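PDB 4HXY: Plm1 from Streptomyces sp. HK803, which probably uses NADPH to reduce the beta-keto group of a chain-extension intermediate, as the first-module ketoreductase of phoslactomycin biosynthesis. Local coordinates for residues V110-R115 with G127-L131. Residues are numbered along the deposited sequence; the frame is centred on the assembly and turned at random.
Sequences VWGLGR and GLVDL
V110 meets the strand through CG1, which lies 4.2 Å from CD2 of L128; holding CG1 anti to the backbone N (chi1 177°) points this methyl at the leucine. W111 supplies most of the helix's share. Its indole lies over the L128 side chain, with CB of L128 3.7 Å from the centroid of the six-membered ring and 11° off the ring normal, a CH-pi contact; CD2 of L128 reaches the pyrrole side near W111 NE1, and CD1 of L128 lies by the ring fusion. In the ring plane, D130 N lies 3.7 Å from W111 CZ2, while D130 CB, equally near CZ2, stands off the plane on the side away from L128. W111 NE1 and D130 OD1 both hydrogen-bond T89 OG1, and D130 OD2 forms a salt bridge with R164. An alanine in place of W111 would probably leave L128 without its cover and take a bond from T89. Helix 105-120 is the crossover of a beta-alpha-beta unit, linking strand 85-90 to the parallel strand 125-131 and packing on the latter, the two segments nearly antiparallel at 160°. At G114 the backbone itself meets the leucine, C lying 4.1 Å from L128 CD1. R115 adds its backbone N, 4.1 Å from CD1 of L128, and turns its guanidinium face over W111 O.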
loop_
_atom_site.group_PDB
_atom_site.type_symbol
_atom_site.label_atom_id
_atom_site.label_comp_id
_atom_site.label_asym_id
_atom_site.label_seq_id
_atom_site.Cartn_x
_atom_site.Cartn_y
_atom_site.Cartn_z
ATOM N N VAL A 110 -4.974 -3.446 6.254
ATOM C CA VAL A 110 -4.846 -3.430 7.711
ATOM C C VAL A 110 -3.425 -3.023 8.103
ATOM O O VAL A 110 -3.219 -2.233 9.033
ATOM C CB VAL A 110 -5.142 -4.799 8.314
ATOM C CG1 VAL A 110 -4.919 -4.760 9.797
ATOM C CG2 VAL A 110 -6.632 -5.233 8.067
ATOM N N TRP A 111 -2.439 -3.590 7.405
ATOM C CA TRP A 111 -1.027 -3.298 7.685
ATOM C C TRP A 111 -0.664 -1.856 7.312
ATOM O O TRP A 111 0.099 -1.187 8.024
ATOM C CB TRP A 111 -0.118 -4.311 6.966
ATOM C CG TRP A 111 -0.062 -5.583 7.706
ATOM C CD1 TRP A 111 -1.110 -6.413 7.996
ATOM C CD2 TRP A 111 1.087 -6.171 8.311
ATOM N NE1 TRP A 111 -0.685 -7.474 8.725
ATOM C CE2 TRP A 111 0.667 -7.366 8.922
ATOM C CE3 TRP A 111 2.449 -5.835 8.350
ATOM C CZ2 TRP A 111 1.537 -8.202 9.592
ATOM C CZ3 TRP A 111 3.299 -6.674 9.042
ATOM C CH2 TRP A 111 2.852 -7.856 9.606
ATOM N N GLY A 112 -1.214 -1.354 6.214
ATOM C CA GLY A 112 -0.969 0.038 5.836
ATOM C C GLY A 112 -1.438 0.976 6.924
ATOM O O GLY A 112 -0.717 1.878 7.330
ATOM N N LEU A 113 -2.655 0.750 7.414
ATOM C CA LEU A 113 -3.215 1.573 8.465
ATOM C C LEU A 113 -2.508 1.377 9.805
ATOM O O LEU A 113 -2.245 2.340 10.521
ATOM C CB LEU A 113 -4.715 1.293 8.607
ATOM C CG LEU A 113 -5.421 2.288 9.515
ATOM C CD1 LEU A 113 -6.787 2.665 8.883
ATOM C CD2 LEU A 113 -5.562 1.729 10.907
ATOM N N GLY A 114 -2.201 0.131 10.136
ATOM C CA GLY A 114 -1.568 -0.211 11.400
ATOM C C GLY A 114 -0.218 0.453 11.591
ATOM O O GLY A 114 0.102 0.926 12.670
ATOM N N ARG A 115 0.579 0.517 10.531
ATOM C CA ARG A 115 1.831 1.273 10.593
ATOM C C ARG A 115 1.627 2.750 10.950
ATOM O O ARG A 115 2.400 3.320 11.720
ATOM C CB ARG A 115 2.614 1.149 9.282
ATOM C CG ARG A 115 3.281 -0.231 9.099
ATOM C CD ARG A 115 4.143 -0.308 7.837
ATOM N NE ARG A 115 3.332 -0.524 6.625
ATOM C CZ ARG A 115 3.026 -1.710 6.117
ATOM N NH1 ARG A 115 3.480 -2.837 6.658
ATOM N NH2 ARG A 115 2.278 -1.784 5.036
ATOM N N GLY A 127 1.517 -3.847 17.871
ATOM C CA GLY A 127 2.030 -4.260 16.589
ATOM C C GLY A 127 1.062 -5.073 15.753
ATOM O O GLY A 127 -0.117 -5.256 16.114
ATOM N N LEU A 128 1.600 -5.585 14.654
ATOM C CA LEU A 128 0.876 -6.402 13.674
ATOM C C LEU A 128 1.475 -7.796 13.649
ATOM O O LEU A 128 2.701 -7.943 13.647
ATOM C CB LEU A 128 1.003 -5.778 12.278
ATOM C CG LEU A 128 0.259 -4.459 12.093
ATOM C CD1 LEU A 128 0.941 -3.486 11.086
ATOM C CD2 LEU A 128 -1.176 -4.777 11.664
ATOM N N VAL A 129 0.611 -8.817 13.646
ATOM C CA VAL A 129 1.037 -10.197 13.452
ATOM C C VAL A 129 0.170 -10.889 12.419
ATOM O O VAL A 129 -1.039 -10.984 12.591
ATOM C CB VAL A 129 1.013 -11.014 14.738
ATOM C CG1 VAL A 129 1.719 -12.372 14.495
ATOM C CG2 VAL A 129 1.685 -10.254 15.897
ATOM N N ASP A 130 0.800 -11.387 11.358
ATOM C CA ASP A 130 0.090 -12.106 10.307
ATOM C C ASP A 130 0.213 -13.621 10.566
ATOM O O ASP A 130 1.315 -14.154 10.676
ATOM C CB ASP A 130 0.602 -11.743 8.923
ATOM C CG ASP A 130 -0.269 -12.327 7.824
ATOM O OD1 ASP A 130 -1.407 -11.815 7.600
ATOM O OD2 ASP A 130 0.191 -13.294 7.192
ATOM N N LEU A 131 -0.920 -14.293 10.688
ATOM C CA LEU A 131 -0.950 -15.701 11.049
ATOM C C LEU A 131 -1.456 -16.514 9.864
ATOM O O LEU A 131 -2.125 -15.993 8.988
ATOM C CB LEU A 131 -1.914 -15.925 12.223
ATOM C CG LEU A 131 -1.640 -15.122 13.493
ATOM C CD1 LEU A 131 -2.707 -15.430 14.510
ATOM C CD2 LEU A 131 -0.264 -15.408 14.054
#